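Long-range contacts in D-glyceraldehyde dehydrogenase (NADP(+)) (Thermoplasma acidophilum, PDB 5J77), which oxidises D-glyceraldehyde to (R)-glycerate with NADP(+) as electron acceptor, in the non-phosphorylated Entner-Doudoroff pathway: residues Lys251-Val256 and Asp400-Asn405; Ala284-Val289 and Ile377-Ile382; Tyr407-Tyr412 and Phe430-Val435. The protein carries 2 engineered substitutions. All coordinates share one frame; numbering follows the deposited sequence.

Interaction 1 (Lys251-Val256 and Asp400-Asn405); sequences KAPFMV and DLANDN. Engineered in segment 400-405: Asn-405 (natural residue Ser).
Asn-405, an engineered residue standing where the natural chain has serine, and Ala-402 have the most surface buried here, and they meet different parts of segment 251-256. The amide of Asn-405 reaches the backbone: its ND2 donates to Lys-251 O at 3.0 Å, with an N-H...O angle of 153°. The acceptor lies almost in the amide plane, while the nitrogen sits slightly tilted from the plane of the carbonyl. With CG turned away from the backbone N (chi1 -164°), the amide points at Lys-251 and its OD1 comes 3.6 Å from Lys-251 CB, the two side chains crossing at about a right angle. The same OD1 accepts from Tyr-407 N, so both ends of the amide are bonded and its rotation is fixed. Lys-251 bends off at chi2 and carries its ammonium away, to Glu-380 O, Ile-377 O and the carboxylate of Glu-285.

Ala-402 makes the apolar half. Its methyl fits between two strand side chains, 3.7 Å from Pro-253 CG and 4.0 Å from Met-255 SD. So small a side chain lets helix 395-403 come close, with the CA atoms of Pro-253 and Ala-402 5.8 Å apart. The arrangement is that of a helix packed on a strand of the mixed beta sheet in the aldehyde dehydrogenase fold, here on strand 252-256.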
loop_
_atom_site.group_PDB
_atom_site.type_symbol
_atom_site.label_atom_id
_atom_site.label_comp_id
_atom_site.label_asym_id
_atom_site.label_seq_id
_atom_site.Cartn_x
_atom_site.Cartn_y
_atom_site.Cartn_z
ATOM N N LYS A 251 17.799 25.260 -4.587
ATOM C CA LYS A 251 18.505 26.005 -5.552
ATOM C C LYS A 251 18.117 25.358 -6.863
ATOM O O LYS A 251 18.940 24.703 -7.559
ATOM C CB LYS A 251 19.984 25.919 -5.276
ATOM C CG LYS A 251 20.833 26.785 -6.191
ATOM C CD LYS A 251 20.974 28.198 -5.614
ATOM C CE LYS A 251 21.723 29.110 -6.547
ATOM N NZ LYS A 251 21.405 30.528 -6.326
ATOM N N ALA A 252 16.852 25.568 -7.217
ATOM C CA ALA A 252 16.269 24.860 -8.319
ATOM C C ALA A 252 16.954 25.209 -9.633
ATOM O O ALA A 252 17.106 26.372 -9.934
ATOM C CB ALA A 252 14.790 25.098 -8.409
ATOM N N PRO A 253 17.440 24.185 -10.378
ATOM C CA PRO A 253 17.882 24.468 -11.757
ATOM C C PRO A 253 16.681 24.510 -12.674
ATOM O O PRO A 253 15.779 23.674 -12.531
ATOM C CB PRO A 253 18.785 23.265 -12.093
ATOM C CG PRO A 253 18.394 22.163 -11.138
ATOM C CD PRO A 253 17.693 22.796 -9.971
ATOM N N PHE A 254 16.666 25.481 -13.572
ATOM C CA PHE A 254 15.615 25.660 -14.578
ATOM C C PHE A 254 16.233 25.365 -15.976
ATOM O O PHE A 254 16.953 26.202 -16.504
ATOM C CB PHE A 254 15.066 27.107 -14.499
ATOM C CG PHE A 254 13.752 27.298 -15.212
ATOM C CD1 PHE A 254 13.700 27.395 -16.590
ATOM C CD2 PHE A 254 12.556 27.331 -14.506
ATOM C CE1 PHE A 254 12.486 27.540 -17.262
ATOM C CE2 PHE A 254 11.333 27.480 -15.154
ATOM C CZ PHE A 254 11.295 27.556 -16.544
ATOM N N MET A 255 15.881 24.212 -16.562
ATOM C CA MET A 255 16.524 23.672 -17.745
ATOM C C MET A 255 15.623 23.715 -18.975
ATOM O O MET A 255 14.505 23.176 -18.955
ATOM C CB MET A 255 16.959 22.249 -17.482
ATOM C CG MET A 255 17.974 22.156 -16.356
ATOM S SD MET A 255 18.095 20.489 -15.690
ATOM C CE MET A 255 16.557 20.297 -14.775
ATOM N N VAL A 256 16.118 24.397 -20.023
ATOM C CA VAL A 256 15.355 24.644 -21.266
ATOM C C VAL A 256 16.111 24.044 -22.444
ATOM O O VAL A 256 17.116 24.603 -22.885
ATOM C CB VAL A 256 15.047 26.136 -21.514
ATOM C CG1 VAL A 256 14.129 26.294 -22.718
ATOM C CG2 VAL A 256 14.387 26.802 -20.294
ATOM N N ASP A 400 24.578 16.661 -15.036
ATOM C CA ASP A 400 25.707 16.908 -14.142
ATOM C C ASP A 400 25.752 18.310 -13.519
ATOM O O ASP A 400 26.104 18.476 -12.343
ATOM C CB ASP A 400 27.003 16.623 -14.867
ATOM C CG ASP A 400 27.210 15.121 -15.109
ATOM O OD1 ASP A 400 26.541 14.247 -14.464
ATOM O OD2 ASP A 400 28.059 14.825 -15.962
ATOM N N LEU A 401 25.434 19.322 -14.317
ATOM C CA LEU A 401 25.398 20.707 -13.796
ATOM C C LEU A 401 24.257 20.868 -12.773
ATOM O O LEU A 401 24.448 21.428 -11.694
ATOM C CB LEU A 401 25.241 21.678 -14.947
ATOM C CG LEU A 401 26.441 21.660 -15.878
ATOM C CD1 LEU A 401 26.004 22.344 -17.167
ATOM C CD2 LEU A 401 27.605 22.411 -15.254
ATOM N N ALA A 402 23.096 20.337 -13.085
ATOM C CA ALA A 402 21.984 20.395 -12.172
ATOM C C ALA A 402 22.289 19.724 -10.827
ATOM O O ALA A 402 22.069 20.312 -9.801
ATOM C CB ALA A 402 20.750 19.822 -12.809
ATOM N N ASN A 403 22.834 18.511 -10.836
ATOM C CA ASN A 403 23.161 17.796 -9.599
ATOM C C ASN A 403 24.356 18.298 -8.846
ATOM O O ASN A 403 24.580 17.916 -7.742
ATOM C CB ASN A 403 23.317 16.307 -9.832
ATOM C CG ASN A 403 22.106 15.683 -10.450
ATOM O OD1 ASN A 403 20.996 15.984 -10.098
ATOM N ND2 ASN A 403 22.329 14.787 -11.356
ATOM N N ASP A 404 25.128 19.162 -9.467
ATOM C CA ASP A 404 26.292 19.725 -8.835
ATOM C C ASP A 404 25.786 20.911 -8.032
ATOM O O ASP A 404 25.965 22.050 -8.399
ATOM C CB ASP A 404 27.270 20.163 -9.898
ATOM C CG ASP A 404 28.305 21.027 -9.368
ATOM O OD1 ASP A 404 28.814 20.712 -8.306
ATOM O OD2 ASP A 404 28.581 22.045 -9.993
ATOM N N ASN A 405 25.163 20.589 -6.915
ATOM C CA ASN A 405 24.448 21.504 -6.074
ATOM C C ASN A 405 24.294 20.939 -4.676
ATOM O O ASN A 405 23.888 19.823 -4.539
ATOM C CB ASN A 405 23.078 21.468 -6.743
ATOM C CG ASN A 405 22.148 22.586 -6.366
ATOM O OD1 ASN A 405 22.155 23.085 -5.275
ATOM N ND2 ASN A 405 21.283 22.925 -7.292
#

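Interaction 2 (Ala284-Val289 and Ile377-Ile382)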
loop_
_atom_site.group_PDB
_atom_site.type_symbol
_atom_site.label_atom_id
_atom_site.label_comp_id
_atom_site.label_asym_id
_atom_site.label_seq_id
_atom_site.Cartn_x
_atom_site.Cartn_y
_atom_site.Cartn_z
ATOM N N ALA A 284 13.058 29.226 -9.220
ATOM C CA ALA A 284 14.124 29.097 -10.234
ATOM C C ALA A 284 15.307 29.861 -9.669
ATOM O O ALA A 284 15.165 31.053 -9.374
ATOM C CB ALA A 284 13.691 29.734 -11.526
ATOM N N GLU A 285 16.412 29.154 -9.415
ATOM C CA GLU A 285 17.636 29.775 -8.883
ATOM C C GLU A 285 18.889 29.635 -9.786
ATOM O O GLU A 285 19.974 30.138 -9.444
ATOM C CB GLU A 285 17.933 29.194 -7.476
ATOM C CG GLU A 285 16.972 29.604 -6.368
ATOM C CD GLU A 285 17.527 30.604 -5.353
ATOM O OE1 GLU A 285 18.728 30.910 -5.379
ATOM O OE2 GLU A 285 16.738 31.086 -4.465
ATOM N N ARG A 286 18.732 28.929 -10.906
ATOM C CA ARG A 286 19.761 28.766 -11.934
ATOM C C ARG A 286 19.049 28.516 -13.233
ATOM O O ARG A 286 18.105 27.741 -13.259
ATOM C CB ARG A 286 20.591 27.503 -11.698
ATOM C CG ARG A 286 21.549 27.531 -10.528
ATOM C CD ARG A 286 22.105 26.142 -10.443
ATOM N NE ARG A 286 23.009 25.879 -9.341
ATOM C CZ ARG A 286 23.594 24.690 -9.137
ATOM N NH1 ARG A 286 23.347 23.666 -9.965
ATOM N NH2 ARG A 286 24.420 24.515 -8.090
ATOM N N LEU A 287 19.535 29.109 -14.311
ATOM C CA LEU A 287 18.909 28.968 -15.614
ATOM C C LEU A 287 19.942 28.375 -16.567
ATOM O O LEU A 287 21.076 28.901 -16.716
ATOM C CB LEU A 287 18.408 30.336 -16.079
ATOM C CG LEU A 287 17.746 30.404 -17.466
ATOM C CD1 LEU A 287 16.613 29.373 -17.604
ATOM C CD2 LEU A 287 17.308 31.852 -17.809
ATOM N N TYR A 288 19.560 27.241 -17.160
ATOM C CA TYR A 288 20.360 26.560 -18.147
ATOM C C TYR A 288 19.547 26.486 -19.420
ATOM O O TYR A 288 18.477 25.888 -19.449
ATOM C CB TYR A 288 20.672 25.128 -17.692
ATOM C CG TYR A 288 21.508 25.001 -16.434
ATOM C CD1 TYR A 288 22.868 25.262 -16.448
ATOM C CD2 TYR A 288 20.923 24.622 -15.210
ATOM C CE1 TYR A 288 23.628 25.146 -15.306
ATOM C CE2 TYR A 288 21.706 24.465 -14.056
ATOM C CZ TYR A 288 23.041 24.737 -14.106
ATOM O OH TYR A 288 23.805 24.620 -12.980
ATOM N N VAL A 289 20.051 27.088 -20.470
ATOM C CA VAL A 289 19.360 27.093 -21.758
ATOM C C VAL A 289 20.322 26.583 -22.868
ATOM O O VAL A 289 21.472 27.018 -22.991
ATOM C CB VAL A 289 18.868 28.525 -22.073
ATOM C CG1 VAL A 289 18.191 28.605 -23.432
ATOM C CG2 VAL A 289 17.892 29.002 -21.005
ATOM N N ILE A 377 26.405 32.878 -6.890
ATOM C CA ILE A 377 25.033 32.972 -7.439
ATOM C C ILE A 377 24.479 31.670 -8.046
ATOM O O ILE A 377 23.230 31.575 -8.236
ATOM C CB ILE A 377 24.770 34.147 -8.431
ATOM C CG1 ILE A 377 25.589 34.029 -9.704
ATOM C CG2 ILE A 377 24.921 35.489 -7.746
ATOM C CD1 ILE A 377 24.712 34.190 -10.925
ATOM N N PHE A 378 25.382 30.734 -8.379
ATOM C CA PHE A 378 24.993 29.360 -8.741
ATOM C C PHE A 378 24.991 28.340 -7.580
ATOM O O PHE A 378 24.191 27.433 -7.583
ATOM C CB PHE A 378 25.805 28.831 -9.938
ATOM C CG PHE A 378 25.088 28.973 -11.255
ATOM C CD1 PHE A 378 24.587 30.198 -11.653
ATOM C CD2 PHE A 378 24.909 27.881 -12.096
ATOM C CE1 PHE A 378 23.959 30.336 -12.888
ATOM C CE2 PHE A 378 24.250 28.006 -13.300
ATOM C CZ PHE A 378 23.782 29.233 -13.711
ATOM N N GLN A 379 25.837 28.532 -6.571
ATOM C CA GLN A 379 25.974 27.561 -5.485
ATOM C C GLN A 379 25.204 27.906 -4.202
ATOM O O GLN A 379 24.922 27.021 -3.428
ATOM C CB GLN A 379 27.463 27.397 -5.194
ATOM C CG GLN A 379 28.229 26.835 -6.387
ATOM C CD GLN A 379 27.895 25.366 -6.721
ATOM O OE1 GLN A 379 27.612 24.547 -5.824
ATOM N NE2 GLN A 379 27.903 25.032 -8.031
ATOM N N GLU A 380 24.865 29.174 -3.961
ATOM C CA GLU A 380 24.197 29.562 -2.681
ATOM C C GLU A 380 22.819 30.093 -2.909
ATOM O O GLU A 380 22.629 30.906 -3.814
ATOM C CB GLU A 380 24.992 30.637 -1.938
ATOM C CG GLU A 380 26.429 30.253 -1.600
ATOM C CD GLU A 380 26.498 29.028 -0.704
ATOM O OE1 GLU A 380 25.559 28.844 0.120
ATOM O OE2 GLU A 380 27.452 28.217 -0.841
ATOM N N GLU A 381 21.871 29.665 -2.078
ATOM C CA GLU A 381 20.482 30.116 -2.185
ATOM C C GLU A 381 20.381 31.612 -2.144
ATOM O O GLU A 381 21.048 32.216 -1.362
ATOM C CB GLU A 381 19.603 29.540 -1.091
ATOM C CG GLU A 381 18.130 29.556 -1.479
ATOM C CD GLU A 381 17.248 28.751 -0.508
ATOM O OE1 GLU A 381 17.760 28.501 0.608
ATOM O OE2 GLU A 381 16.089 28.336 -0.874
ATOM N N ILE A 382 19.546 32.187 -3.000
ATOM C CA ILE A 382 19.375 33.635 -3.098
ATOM C C ILE A 382 18.053 34.069 -2.489
ATOM O O ILE A 382 18.047 35.024 -1.784
ATOM C CB ILE A 382 19.471 34.108 -4.561
ATOM C CG1 ILE A 382 20.884 33.830 -5.139
ATOM C CG2 ILE A 382 19.103 35.578 -4.701
ATOM C CD1 ILE A 382 20.964 33.813 -6.660
HETATM O O HOH W 1 21.368 32.100 -10.254
#
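Arg-286 and Phe-378 form the tight half of this contact. NE of Arg-286 donates to Phe-378 O at 2.6 Å and NH2 reaches the same oxygen at 3.0 Å, a side-on grip by two nitrogens on one atom. The oxygen lies at the guanidinium edge, near its plane, and both donors come from one face of the carbonyl, NH2 well above its plane. With CG beside the backbone N (chi1 -72°), Arg-286 CG comes over one face of the Phe-378 ring, 3.8 Å from the ring centroid, as a CH-pi contact, and the extended chain beyond it carries NE to Phe-378 O. Guanidinium and ring planes are only 10° apart. Tyr-288 meets the ring at its CE2 edge in an offset edge-to-face pair, centroids 5.5 Å apart and planes at 86°. NH2 also bonds to Asp-404 O, and Tyr-288 OH to Gln-373.

Between the two halves, water 1 donates to both Glu-285 O and Ile-377 O. Round Glu-285 the contact turns polar. Bent at chi2, it uses the syn lone pair of OE1 to accept from Ile-382 N at 2.8 Å; OE2 adds a weak bond to that nitrogen and takes a second N-H from Phe-383. Glu-381 OE2, which accepts from Gly-250 N, stands 4.6 Å from Glu-285 OE2, a like charge probably eased by Lys-251, which pairs with Glu-285 OE1. The loose side is Gln-379 to Glu-381, partly exposed and with little area buried by the strand. Glu-381 and Ile-382 are assigned by similarity to the NADP(+) site, an arrangement consistent with the NADP(+)-binding loop beside the active site of aldehyde dehydrogenases.

Interaction 3 (Tyr407-Tyr412 and Phe430-Val435); sequences YGLASY and FGELYV
Glu-432 O accepts a hydrogen bond from Ser-411 OG at 2.8 Å, and Ala-410 CA approaches it as a CA-H...O contact at 3.3 Å. The hydroxyl is set between backbone N and carbonyl carbon (chi1 53°), which turns OG back across the gap to the neighbouring strand. Ser-411 CB meanwhile sits over one face of the Phe-430 ring, whose CD2 is 3.2 Å from Ala-410 O.

Gly-431 N bonds to Gly-408 O and Glu-432 N to Leu-409 O where the loops lead into the strands; further on, Tyr-434 N bonds to Ser-411 O at 2.8 Å, nearly straight (177°). Strands 410-414 and 432-435 are the parallel pair of a beta-alpha-beta unit whose connection is helix 418-427. A second subunit continues the sheet by a parallel ladder, so strand 432-435 has strand 410-414 on one side and that neighbouring subunit on the other.

Tyr-412 and Tyr-434 lie side by side on one face of the sheet, pointing the same way, their planes 19° apart but slid so that they barely overlap; Tyr-412 CD2 touches Tyr-434 CB at 3.5 Å. The Tyr-434 hydroxyl donates to Glu-432 from above the carboxylate plane, at 2.7 Å from OH to OE1. Losing ring and hydroxyl to an alanine here is likely to leave Glu-432 OE1 without this donor and open a gap beside Tyr-412. OE2 of Glu-432 bonds to His-447.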
loop_
_atom_site.group_PDB
_atom_site.type_symbol
_atom_site.label_atom_id
_atom_site.label_comp_id
_atom_site.label_asym_id
_atom_site.label_seq_id
_atom_site.Cartn_x
_atom_site.Cartn_y
_atom_site.Cartn_z
ATOM N N TYR A 407 21.939 21.622 -2.708
ATOM C CA TYR A 407 20.506 21.565 -2.512
ATOM C C TYR A 407 19.898 20.562 -3.447
ATOM O O TYR A 407 20.526 20.114 -4.432
ATOM C CB TYR A 407 19.815 22.964 -2.664
ATOM C CG TYR A 407 20.389 23.962 -1.700
ATOM C CD1 TYR A 407 20.000 23.980 -0.359
ATOM C CD2 TYR A 407 21.384 24.835 -2.089
ATOM C CE1 TYR A 407 20.546 24.891 0.570
ATOM C CE2 TYR A 407 21.937 25.745 -1.177
ATOM C CZ TYR A 407 21.517 25.752 0.153
ATOM O OH TYR A 407 22.066 26.613 1.058
ATOM N N GLY A 408 18.677 20.185 -3.154
ATOM C CA GLY A 408 18.013 19.223 -3.969
ATOM C C GLY A 408 16.524 19.179 -3.937
ATOM O O GLY A 408 15.965 18.138 -4.025
ATOM N N LEU A 409 15.892 20.329 -3.850
ATOM C CA LEU A 409 14.452 20.394 -3.829
ATOM C C LEU A 409 13.799 20.367 -5.195
ATOM O O LEU A 409 13.583 19.326 -5.734
ATOM C CB LEU A 409 13.940 21.574 -2.998
ATOM C CG LEU A 409 12.685 21.271 -2.193
ATOM C CD1 LEU A 409 12.293 22.343 -1.204
ATOM C CD2 LEU A 409 11.516 20.851 -3.037
ATOM N N ALA A 410 13.459 21.509 -5.744
ATOM C CA ALA A 410 12.790 21.528 -7.026
ATOM C C ALA A 410 13.720 21.702 -8.210
ATOM O O ALA A 410 14.857 22.007 -8.056
ATOM C CB ALA A 410 11.680 22.556 -7.051
ATOM N N SER A 411 13.176 21.488 -9.389
ATOM C CA SER A 411 13.906 21.618 -10.641
ATOM C C SER A 411 12.884 21.681 -11.736
ATOM O O SER A 411 11.764 21.199 -11.572
ATOM C CB SER A 411 14.774 20.386 -10.861
ATOM O OG SER A 411 14.008 19.137 -10.768
ATOM N N TYR A 412 13.273 22.236 -12.879
ATOM C CA TYR A 412 12.344 22.444 -13.979
ATOM C C TYR A 412 12.956 22.005 -15.287
ATOM O O TYR A 412 14.157 22.171 -15.473
ATOM C CB TYR A 412 11.947 23.957 -14.064
ATOM C CG TYR A 412 11.273 24.451 -12.792
ATOM C CD1 TYR A 412 12.025 24.939 -11.753
ATOM C CD2 TYR A 412 9.893 24.428 -12.645
ATOM C CE1 TYR A 412 11.437 25.342 -10.588
ATOM C CE2 TYR A 412 9.281 24.874 -11.468
ATOM C CZ TYR A 412 10.060 25.301 -10.435
ATOM O OH TYR A 412 9.507 25.748 -9.222
ATOM N N PHE A 430 16.610 15.383 -7.688
ATOM C CA PHE A 430 15.855 16.388 -6.986
ATOM C C PHE A 430 14.500 15.854 -6.541
ATOM O O PHE A 430 13.889 15.052 -7.220
ATOM C CB PHE A 430 15.669 17.637 -7.877
ATOM C CG PHE A 430 16.894 18.487 -7.974
ATOM C CD1 PHE A 430 17.969 18.085 -8.725
ATOM C CD2 PHE A 430 16.984 19.677 -7.290
ATOM C CE1 PHE A 430 19.096 18.853 -8.797
ATOM C CE2 PHE A 430 18.120 20.439 -7.354
ATOM C CZ PHE A 430 19.177 20.026 -8.110
ATOM N N GLY A 431 14.053 16.314 -5.386
ATOM C CA GLY A 431 12.754 15.890 -4.860
ATOM C C GLY A 431 11.590 16.182 -5.808
ATOM O O GLY A 431 10.618 15.424 -5.849
ATOM N N GLU A 432 11.635 17.315 -6.513
ATOM C CA GLU A 432 10.559 17.655 -7.460
ATOM C C GLU A 432 11.142 18.038 -8.791
ATOM O O GLU A 432 12.046 18.868 -8.859
ATOM C CB GLU A 432 9.684 18.764 -6.930
ATOM C CG GLU A 432 9.018 18.442 -5.569
ATOM C CD GLU A 432 8.227 19.617 -4.992
ATOM O OE1 GLU A 432 8.497 20.828 -5.386
ATOM O OE2 GLU A 432 7.351 19.296 -4.152
ATOM N N LEU A 433 10.592 17.451 -9.847
ATOM C CA LEU A 433 10.989 17.779 -11.198
ATOM C C LEU A 433 9.735 18.191 -11.875
ATOM O O LEU A 433 8.859 17.346 -12.063
ATOM C CB LEU A 433 11.672 16.610 -11.945
ATOM C CG LEU A 433 11.883 16.811 -13.463
ATOM C CD1 LEU A 433 12.703 18.049 -13.778
ATOM C CD2 LEU A 433 12.581 15.654 -14.100
ATOM N N TYR A 434 9.671 19.471 -12.277
ATOM C CA TYR A 434 8.517 19.985 -13.025
ATOM C C TYR A 434 8.797 19.988 -14.541
ATOM O O TYR A 434 9.678 20.711 -14.991
ATOM C CB TYR A 434 8.111 21.416 -12.504
ATOM C CG TYR A 434 7.664 21.439 -11.038
ATOM C CD1 TYR A 434 6.329 21.217 -10.679
ATOM C CD2 TYR A 434 8.543 21.702 -10.053
ATOM C CE1 TYR A 434 5.895 21.224 -9.341
ATOM C CE2 TYR A 434 8.146 21.729 -8.728
ATOM C CZ TYR A 434 6.829 21.473 -8.354
ATOM O OH TYR A 434 6.481 21.495 -7.000
ATOM N N VAL A 435 8.023 19.237 -15.308
ATOM C CA VAL A 435 8.275 19.002 -16.746
ATOM C C VAL A 435 7.201 19.660 -17.578
ATOM O O VAL A 435 6.018 19.272 -17.497
ATOM C CB VAL A 435 8.251 17.507 -17.136
ATOM C CG1 VAL A 435 8.491 17.364 -18.632
ATOM C CG2 VAL A 435 9.220 16.677 -16.283
#

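All three contacts reach one mixed sheet, in which strand 252-256 lies between strands 284-290 and 410-414. Interactions 1 and 2 have centres about 8 Å apart and meet through Phe-254 N and Arg-286 O at 2.7 Å and Lys-251 NZ and Glu-380 O at 2.8 Å. Interactions 1 and 3, about 9 Å apart between centres, meet at Met-255 N and Tyr-412 O, 2.9 Å. Interactions 2 and 3, with centres about 13 Å apart, touch lightly around Tyr-407. Residues assigned to NADP(+) binding and catalysis lie close by: the Glu-381 side chain is about 5 Å from that of Cys-281, the active-site cysteine by similarity, and that of Leu-409 about 4 Å from that of Glu-247, the predicted proton acceptor.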